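Local coordinates for protein TqaL (Neurospora crassa, PDB 7EEH) that belongs to the 2OG-Fe dioxygenase family of the cupin clan and holds a bound iron(III) ion, at residues M22-K27 / I34-S39; K199-D202 / N206-V209; R80-F85 / D293-H298. The protein carries 1 engineered substitution. One frame throughout, in Å; residues are numbered along the deposited sequence.

Contact 1: M22-K27 / I34-S39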
loop_
_atom_site.group_PDB
_atom_site.type_symbol
_atom_site.label_atom_id
_atom_site.label_comp_id
_atom_site.label_asym_id
_atom_site.label_seq_id
_atom_site.Cartn_x
_atom_site.Cartn_y
_atom_site.Cartn_z
HETATM N N MSE B 22 -9.336 9.357 1.941
HETATM C CA MSE B 22 -9.028 10.665 1.323
HETATM C C MSE B 22 -9.114 10.556 -0.217
HETATM O O MSE B 22 -9.566 11.489 -0.831
HETATM C CB MSE B 22 -7.699 11.186 1.849
HETATM C CG MSE B 22 -7.716 11.517 3.301
HETATM SE SE MSE B 22 -8.990 12.909 3.693
HETATM C CE MSE B 22 -10.396 12.076 4.502
ATOM N N LYS B 23 -8.689 9.438 -0.801
ATOM C CA LYS B 23 -8.861 9.260 -2.242
ATOM C C LYS B 23 -10.342 9.253 -2.628
ATOM O O LYS B 23 -10.753 9.915 -3.589
ATOM C CB LYS B 23 -8.188 7.971 -2.706
ATOM C CG LYS B 23 -6.679 8.006 -2.614
ATOM C CD LYS B 23 -6.104 6.660 -3.031
ATOM C CE LYS B 23 -4.590 6.746 -3.174
ATOM N NZ LYS B 23 -3.975 5.392 -3.057
ATOM N N LEU B 24 -11.160 8.491 -1.899
ATOM C CA LEU B 24 -12.598 8.489 -2.161
ATOM C C LEU B 24 -13.172 9.890 -2.026
ATOM O O LEU B 24 -14.050 10.288 -2.800
ATOM C CB LEU B 24 -13.318 7.513 -1.212
ATOM C CG LEU B 24 -12.985 6.032 -1.416
ATOM C CD1 LEU B 24 -13.557 5.146 -0.295
ATOM C CD2 LEU B 24 -13.476 5.571 -2.774
ATOM N N ARG B 25 -12.689 10.653 -1.040
ATOM C CA ARG B 25 -13.179 12.015 -0.849
ATOM C C ARG B 25 -12.903 12.884 -2.077
ATOM O O ARG B 25 -13.761 13.671 -2.493
ATOM C CB ARG B 25 -12.534 12.622 0.399
ATOM C CG ARG B 25 -12.902 14.073 0.661
ATOM C CD ARG B 25 -12.277 14.555 1.941
ATOM N NE ARG B 25 -12.626 15.921 2.295
ATOM C CZ ARG B 25 -12.075 17.001 1.748
ATOM N NH1 ARG B 25 -11.156 16.885 0.791
ATOM N NH2 ARG B 25 -12.471 18.202 2.139
ATOM N N SER B 26 -11.714 12.754 -2.671
ATOM C CA SER B 26 -11.410 13.507 -3.892
ATOM C C SER B 26 -12.361 13.138 -5.016
ATOM O O SER B 26 -12.801 14.008 -5.780
ATOM C CB SER B 26 -9.968 13.254 -4.326
ATOM O OG SER B 26 -9.086 13.912 -3.451
ATOM N N LYS B 27 -12.701 11.852 -5.128
ATOM C CA LYS B 27 -13.647 11.405 -6.148
ATOM C C LYS B 27 -15.046 11.935 -5.866
ATOM O O LYS B 27 -15.790 12.269 -6.792
ATOM C CB LYS B 27 -13.643 9.876 -6.209
ATOM C CG LYS B 27 -14.427 9.270 -7.358
ATOM C CD LYS B 27 -14.161 7.757 -7.499
ATOM C CE LYS B 27 -14.964 6.926 -6.497
ATOM N NZ LYS B 27 -14.588 5.467 -6.527
ATOM N N ILE B 34 -20.416 8.977 -4.678
ATOM C CA ILE B 34 -19.533 7.821 -4.791
ATOM C C ILE B 34 -20.307 6.584 -4.376
ATOM O O ILE B 34 -21.145 6.625 -3.469
ATOM C CB ILE B 34 -18.261 7.911 -3.917
ATOM C CG1 ILE B 34 -18.608 8.226 -2.451
ATOM C CG2 ILE B 34 -17.279 8.919 -4.478
ATOM C CD1 ILE B 34 -17.399 8.105 -1.528
ATOM N N PHE B 35 -20.002 5.468 -5.027
ATOM C CA PHE B 35 -20.512 4.168 -4.615
ATOM C C PHE B 35 -19.322 3.300 -4.254
ATOM O O PHE B 35 -18.363 3.210 -5.023
ATOM C CB PHE B 35 -21.349 3.519 -5.712
ATOM C CG PHE B 35 -21.968 2.197 -5.302
ATOM C CD1 PHE B 35 -23.015 2.157 -4.391
ATOM C CD2 PHE B 35 -21.502 1.000 -5.834
ATOM C CE1 PHE B 35 -23.591 0.941 -4.021
ATOM C CE2 PHE B 35 -22.069 -0.212 -5.455
ATOM C CZ PHE B 35 -23.116 -0.233 -4.551
ATOM N N VAL B 36 -19.352 2.714 -3.067
ATOM C CA VAL B 36 -18.232 1.928 -2.578
ATOM C C VAL B 36 -18.743 0.522 -2.331
ATOM O O VAL B 36 -19.677 0.330 -1.545
ATOM C CB VAL B 36 -17.612 2.523 -1.305
ATOM C CG1 VAL B 36 -16.358 1.752 -0.938
ATOM C CG2 VAL B 36 -17.289 4.007 -1.506
ATOM N N GLU B 37 -18.156 -0.453 -3.020
ATOM C CA GLU B 37 -18.559 -1.837 -2.826
ATOM C C GLU B 37 -18.195 -2.307 -1.423
ATOM O O GLU B 37 -17.155 -1.930 -0.876
ATOM C CB GLU B 37 -17.891 -2.731 -3.868
ATOM C CG GLU B 37 -17.956 -2.166 -5.260
ATOM C CD GLU B 37 -18.728 -3.047 -6.191
ATOM O OE1 GLU B 37 -18.835 -4.249 -5.901
ATOM O OE2 GLU B 37 -19.242 -2.533 -7.206
ATOM N N GLY B 38 -19.054 -3.156 -0.851
ATOM C CA GLY B 38 -18.825 -3.638 0.507
ATOM C C GLY B 38 -17.479 -4.317 0.688
ATOM O O GLY B 38 -16.851 -4.189 1.739
ATOM N N SER B 39 -17.019 -5.047 -0.333
ATOM C CA SER B 39 -15.687 -5.650 -0.273
ATOM C C SER B 39 -14.601 -4.602 -0.071
ATOM O O SER B 39 -13.585 -4.883 0.579
ATOM C CB SER B 39 -15.410 -6.470 -1.543
ATOM O OG SER B 39 -15.560 -5.704 -2.724
HETATM O O HOH W 1 -15.676 4.042 -4.716
#
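The backbone O of Phe-35 and the ammonium nitrogen of Lys-27 are joined by one water. Water 1 donates to Phe-35 O at 2.8 Å. It accepts from Lys-27 NZ at 2.5 Å, a length too short to be taken exactly. No direct hydrogen bond links the two segments, so this water is the polar bridge between them. Lys-27 reaches it with CG anti to the backbone N (chi1 -172°) and a bend at chi3 (80°). The bend lays the lysine chain over Ile-34. Its CE touches Ile-34 CG2 at 3.7 Å, and the two side chains cross obliquely. The same CG2 also lies 3.9 Å from Leu-24 O. The other end of Ile-34, CD1, packs on Leu-24 CB at 4.1 Å.

Residues 22-27 belong to helix 12-31, and residues 34-36 to the strand that follows it. The chain thus turns back on itself, and the short helix and strand axes run roughly antiparallel, at 145° and 9.4 Å apart. Within this chain, strand 33-36 is an outermost strand of the large antiparallel sheet of the cupin-type fold, and the helix lies against it. One turn back from Lys-27 in the helix, Leu-24 meets Val-36 tip to tip. Leu-24 CD1 is 4.1 Å from Val-36 CG2. Leu-24 also rests on Leu-44 of helix 38-48 and on Phe-136 of helix 128-141. Ile-34 and Val-36 make backbone hydrogen bonds with Leu-245 and Thr-243 of strand 243-247, their neighbour in the sheet. Glu-37 of the third subunit packs on Lys-27.

Contact 2: K199-D202 / N206-V209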
loop_
_atom_site.group_PDB
_atom_site.type_symbol
_atom_site.label_atom_id
_atom_site.label_comp_id
_atom_site.label_asym_id
_atom_site.label_seq_id
_atom_site.Cartn_x
_atom_site.Cartn_y
_atom_site.Cartn_z
ATOM N N LYS B 199 -33.464 -10.418 2.092
ATOM C CA LYS B 199 -34.091 -11.742 2.119
ATOM C C LYS B 199 -35.053 -11.857 0.945
ATOM O O LYS B 199 -35.990 -11.059 0.843
ATOM C CB LYS B 199 -34.841 -11.968 3.435
ATOM C CG LYS B 199 -35.140 -13.440 3.780
ATOM C CD LYS B 199 -35.991 -13.558 5.064
ATOM C CE LYS B 199 -37.438 -13.077 4.850
ATOM N NZ LYS B 199 -38.324 -13.268 6.040
ATOM N N ASN B 200 -34.819 -12.844 0.071
ATOM C CA ASN B 200 -35.714 -13.146 -1.059
ATOM C C ASN B 200 -35.806 -11.975 -2.032
ATOM O O ASN B 200 -36.862 -11.682 -2.597
ATOM C CB ASN B 200 -37.110 -13.564 -0.583
ATOM C CG ASN B 200 -38.018 -14.012 -1.741
ATOM O OD1 ASN B 200 -37.553 -14.591 -2.730
ATOM N ND2 ASN B 200 -39.303 -13.697 -1.636
HETATM N N MSE B 201 -34.690 -11.303 -2.245
HETATM C CA MSE B 201 -34.720 -10.145 -3.112
HETATM C C MSE B 201 -34.134 -10.495 -4.463
HETATM O O MSE B 201 -32.995 -10.939 -4.546
HETATM C CB MSE B 201 -33.961 -8.983 -2.465
HETATM C CG MSE B 201 -33.714 -7.797 -3.362
HETATM SE SE MSE B 201 -33.179 -6.187 -2.325
HETATM C CE MSE B 201 -31.416 -6.645 -1.844
ATOM N N ASP B 202 -34.927 -10.300 -5.518
ATOM C CA ASP B 202 -34.482 -10.574 -6.882
ATOM C C ASP B 202 -33.464 -9.523 -7.314
ATOM O O ASP B 202 -33.815 -8.357 -7.500
ATOM C CB ASP B 202 -35.674 -10.586 -7.836
ATOM C CG ASP B 202 -35.309 -11.088 -9.224
ATOM O OD1 ASP B 202 -34.159 -11.548 -9.415
ATOM O OD2 ASP B 202 -36.173 -11.023 -10.123
ATOM N N ASN B 206 -34.360 -4.923 -11.939
ATOM C CA ASN B 206 -34.047 -3.630 -11.344
ATOM C C ASN B 206 -34.850 -3.501 -10.052
ATOM O O ASN B 206 -35.815 -2.744 -9.928
ATOM C CB ASN B 206 -34.284 -2.501 -12.332
ATOM C CG ASN B 206 -32.988 -2.035 -12.973
ATOM O OD1 ASN B 206 -32.059 -2.828 -13.135
ATOM N ND2 ASN B 206 -32.907 -0.753 -13.324
ATOM N N SER B 207 -34.433 -4.323 -9.088
ATOM C CA SER B 207 -34.986 -4.317 -7.741
ATOM C C SER B 207 -34.130 -3.449 -6.811
ATOM O O SER B 207 -32.907 -3.613 -6.738
ATOM C CB SER B 207 -35.092 -5.761 -7.239
ATOM O OG SER B 207 -34.907 -5.887 -5.845
ATOM N N ALA B 208 -34.786 -2.510 -6.136
ATOM C CA ALA B 208 -34.135 -1.587 -5.200
ATOM C C ALA B 208 -32.920 -0.898 -5.829
ATOM O O ALA B 208 -31.823 -0.883 -5.272
ATOM C CB ALA B 208 -33.753 -2.309 -3.911
ATOM N N VAL B 209 -33.131 -0.313 -7.008
ATOM C CA VAL B 209 -32.092 0.408 -7.739
ATOM C C VAL B 209 -32.215 1.888 -7.413
ATOM O O VAL B 209 -33.319 2.442 -7.445
ATOM C CB VAL B 209 -32.204 0.168 -9.255
ATOM C CG1 VAL B 209 -31.362 1.173 -10.027
ATOM C CG2 VAL B 209 -31.770 -1.255 -9.599
#
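The side chain of Met-201, a selenomethionine, overlaps Ser-207 with its middle and Ala-208 with its selenium. Met-201 CG comes within 3.4 Å of Ser-207 OG. Met-201 SE is 3.9 Å from the same Ser-207 OG. It then meets the methyl group of Ala-208, with SE to CB at 4.2 Å. The first torsion, with CG anti to the backbone N (chi1 170°), brings CG beside the Ser-207 hydroxyl. The bend at chi3 (73°) comes at the selenium end.

Ser-207 OG also lies close to the backbone of Asp-202. The distance from OG to Asp-202 O is 3.2 Å, but the angle is too poor for a hydrogen bond. The hydroxyl oxygen is hydrogen-bonded by Leu-259 N. Leu-259 also makes a backbone hydrogen bond with Asp-202, so one residue ties both segments together. No hydrogen bond runs directly between the two segments. The contact is therefore one of van der Waals packing, with a third piece of chain supplying the polar links.

Ser-256 OG bonds Asn-206 O and Val-209 N, both within segment 206-209. Pro-257 shares a backbone bond with Ala-208, and Gln-236 NE2 bonds Ser-207 O.

Both segments lie in the connection between strands 190-199 and 209-213, which belong to the large and the small antiparallel sheet. Such a pair of sheets is consistent with the double-stranded beta-helix of cupins. Arg-269 of strand 267-277 touches both Met-201 and Ala-208, while strand 231-236 flanks Val-209.

Contact 3: R80-F85 / D293-H298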
loop_
_atom_site.group_PDB
_atom_site.type_symbol
_atom_site.label_atom_id
_atom_site.label_comp_id
_atom_site.label_asym_id
_atom_site.label_seq_id
_atom_site.Cartn_x
_atom_site.Cartn_y
_atom_site.Cartn_z
ATOM N N ARG B 80 -30.579 10.618 16.404
ATOM C CA ARG B 80 -29.894 11.824 15.967
ATOM C C ARG B 80 -28.478 11.801 16.511
ATOM O O ARG B 80 -28.270 11.524 17.699
ATOM C CB ARG B 80 -30.605 13.089 16.452
ATOM C CG ARG B 80 -31.970 13.349 15.840
ATOM C CD ARG B 80 -32.715 14.436 16.626
ATOM N NE ARG B 80 -32.048 15.718 16.531
ATOM C CZ ARG B 80 -31.519 16.398 17.544
ATOM N NH1 ARG B 80 -31.576 15.957 18.796
ATOM N NH2 ARG B 80 -30.929 17.546 17.284
ATOM N N PHE B 81 -27.514 12.101 15.644
ATOM C CA PHE B 81 -26.122 12.240 16.033
ATOM C C PHE B 81 -25.632 13.616 15.620
ATOM O O PHE B 81 -26.229 14.278 14.773
ATOM C CB PHE B 81 -25.243 11.156 15.410
ATOM C CG PHE B 81 -25.641 9.762 15.797
ATOM C CD1 PHE B 81 -26.637 9.096 15.101
ATOM C CD2 PHE B 81 -25.022 9.121 16.856
ATOM C CE1 PHE B 81 -27.014 7.808 15.459
ATOM C CE2 PHE B 81 -25.394 7.833 17.225
ATOM C CZ PHE B 81 -26.392 7.179 16.525
ATOM N N CYS B 82 -24.550 14.045 16.253
ATOM C CA CYS B 82 -23.903 15.315 15.966
ATOM C C CYS B 82 -22.468 15.049 15.534
ATOM O O CYS B 82 -21.696 14.430 16.273
ATOM C CB CYS B 82 -23.922 16.233 17.192
ATOM S SG CYS B 82 -22.929 17.730 16.958
ATOM N N PHE B 83 -22.119 15.484 14.332
ATOM C CA PHE B 83 -20.717 15.605 13.956
ATOM C C PHE B 83 -20.222 16.940 14.510
ATOM O O PHE B 83 -20.626 18.002 14.031
ATOM C CB PHE B 83 -20.553 15.526 12.441
ATOM C CG PHE B 83 -20.728 14.138 11.865
ATOM C CD1 PHE B 83 -19.789 13.151 12.095
ATOM C CD2 PHE B 83 -21.820 13.841 11.065
ATOM C CE1 PHE B 83 -19.937 11.888 11.538
ATOM C CE2 PHE B 83 -21.979 12.583 10.510
ATOM C CZ PHE B 83 -21.037 11.603 10.751
ATOM N N ASP B 84 -19.390 16.892 15.545
ATOM C CA ASP B 84 -18.907 18.082 16.241
ATOM C C ASP B 84 -17.458 18.311 15.830
ATOM O O ASP B 84 -16.561 17.565 16.246
ATOM C CB ASP B 84 -19.030 17.906 17.755
ATOM C CG ASP B 84 -18.780 19.197 18.520
ATOM O OD1 ASP B 84 -18.020 20.050 18.020
ATOM O OD2 ASP B 84 -19.355 19.358 19.620
ATOM N N PHE B 85 -17.222 19.335 15.028
ATOM C CA PHE B 85 -15.881 19.566 14.514
ATOM C C PHE B 85 -15.067 20.518 15.380
ATOM O O PHE B 85 -13.938 20.850 15.013
ATOM C CB PHE B 85 -15.958 20.043 13.069
ATOM C CG PHE B 85 -16.177 18.920 12.103
ATOM C CD1 PHE B 85 -15.159 18.015 11.844
ATOM C CD2 PHE B 85 -17.407 18.724 11.509
ATOM C CE1 PHE B 85 -15.358 16.960 10.978
ATOM C CE2 PHE B 85 -17.615 17.662 10.646
ATOM C CZ PHE B 85 -16.590 16.786 10.378
ATOM N N ASP B 293 -32.582 23.013 15.997
ATOM C CA ASP B 293 -32.077 21.709 16.388
ATOM C C ASP B 293 -31.540 21.761 17.807
ATOM O O ASP B 293 -30.799 22.682 18.169
ATOM C CB ASP B 293 -30.972 21.269 15.434
ATOM C CG ASP B 293 -31.463 21.128 14.030
ATOM O OD1 ASP B 293 -32.334 20.265 13.816
ATOM O OD2 ASP B 293 -30.997 21.883 13.152
ATOM N N SER B 294 -31.898 20.771 18.612
ATOM C CA SER B 294 -31.323 20.641 19.936
ATOM C C SER B 294 -30.030 19.848 19.835
ATOM O O SER B 294 -29.985 18.814 19.164
ATOM C CB SER B 294 -32.297 19.943 20.886
ATOM O OG SER B 294 -31.591 19.230 21.884
ATOM N N PHE B 295 -28.983 20.322 20.504
ATOM C CA PHE B 295 -27.719 19.603 20.557
ATOM C C PHE B 295 -27.442 19.016 21.936
ATOM O O PHE B 295 -26.305 18.632 22.231
ATOM C CB PHE B 295 -26.576 20.503 20.095
ATOM C CG PHE B 295 -26.585 20.756 18.611
ATOM C CD1 PHE B 295 -26.102 19.794 17.728
ATOM C CD2 PHE B 295 -27.108 21.931 18.099
ATOM C CE1 PHE B 295 -26.120 20.012 16.361
ATOM C CE2 PHE B 295 -27.132 22.164 16.727
ATOM C CZ PHE B 295 -26.636 21.205 15.858
ATOM N N ARG B 296 -28.465 18.909 22.773
ATOM C CA ARG B 296 -28.308 18.229 24.047
ATOM C C ARG B 296 -27.957 16.764 23.806
ATOM O O ARG B 296 -28.637 16.086 23.023
ATOM C CB ARG B 296 -29.588 18.348 24.874
ATOM C CG ARG B 296 -29.959 19.801 25.155
ATOM C CD ARG B 296 -31.154 19.928 26.091
ATOM N NE ARG B 296 -30.984 19.131 27.301
ATOM C CZ ARG B 296 -30.208 19.472 28.326
ATOM N NH1 ARG B 296 -29.516 20.608 28.298
ATOM N NH2 ARG B 296 -30.126 18.673 29.384
ATOM N N PRO B 297 -26.907 16.247 24.425
ATOM C CA PRO B 297 -26.594 14.827 24.270
ATOM C C PRO B 297 -27.655 13.965 24.937
ATOM O O PRO B 297 -28.434 14.418 25.783
ATOM C CB PRO B 297 -25.231 14.679 24.953
ATOM C CG PRO B 297 -25.115 15.869 25.841
ATOM C CD PRO B 297 -25.884 16.967 25.196
ATOM N N HIS B 298 -27.700 12.706 24.515
ATOM C CA HIS B 298 -28.716 11.794 25.018
ATOM C C HIS B 298 -28.365 11.397 26.442
ATOM O O HIS B 298 -27.234 10.990 26.720
ATOM C CB HIS B 298 -28.818 10.561 24.122
ATOM C CG HIS B 298 -30.134 9.854 24.203
ATOM N ND1 HIS B 298 -30.589 9.259 25.361
ATOM C CD2 HIS B 298 -31.079 9.620 23.262
ATOM C CE1 HIS B 298 -31.765 8.701 25.131
ATOM N NE2 HIS B 298 -32.084 8.908 23.866
#
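Arg-80 and Ser-294 meet through the guanidinium group and a backbone carbonyl. Arg-80 NH2 donates to Ser-294 O at 2.5 Å along an almost straight path (176°). The length is very short and its exact value is doubtful. Arg-80 NH1 adds a weak, bent bond to Ser-294 O, at 3.3 Å. The oxygen sits at the edge of the guanidinium, near its plane. The bend of the arginine chain at chi3 (65°) presents that edge to Ser-294 O. Nearby, Cys-82 SG lies 3.9 Å from Phe-295 CD1. It approaches the ring obliquely, as a sulfur-aromatic contact. These contacts join the loop before strand 304-306 to strand 74-84 of the large sheet.

In the second shell, Arg-80 NH1 also bonds Glu-94 O. Ser-294 OG bonds Glu-94 OE2 and closes an ST turn with Arg-296 N. Gln-96 OE1 takes up Ser-294 N. Asp-293 is held by Arg-277 and by Val-280 N. Phe-295 also touches Val-160 of strand 158-170.

Arg-80 NH2 lies 4.6 Å from Asp-293 OD1, without contact. That oxygen is paired with Arg-277, so any pull on Arg-80 is probably modest. Across the contact the arginine's hydrogen bonds go to a neutral carbonyl.

Overall arrangement
Contacts 1 and 3 both reach the large antiparallel sheet, contact 1 at strand 33-36, an outermost strand within this chain, and contact 3 at strand 74-84. Their centres are about 26 Å apart. Contact 2 lies where the chain passes from that sheet to the small one, about 23 Å from contact 1 between centres. Contacts 2 and 3 are on opposite sides of the chain's centre, about 34 Å apart between centres. Along the chain, contact 2 is nested inside the loop closed by contact 3. No two of the contacts touch. The iron(III) ion is bound by His-184, Asp-186 and His-253. The side chain of Ala-208, in contact 2, is about 13 Å from the bound iron(III) ion.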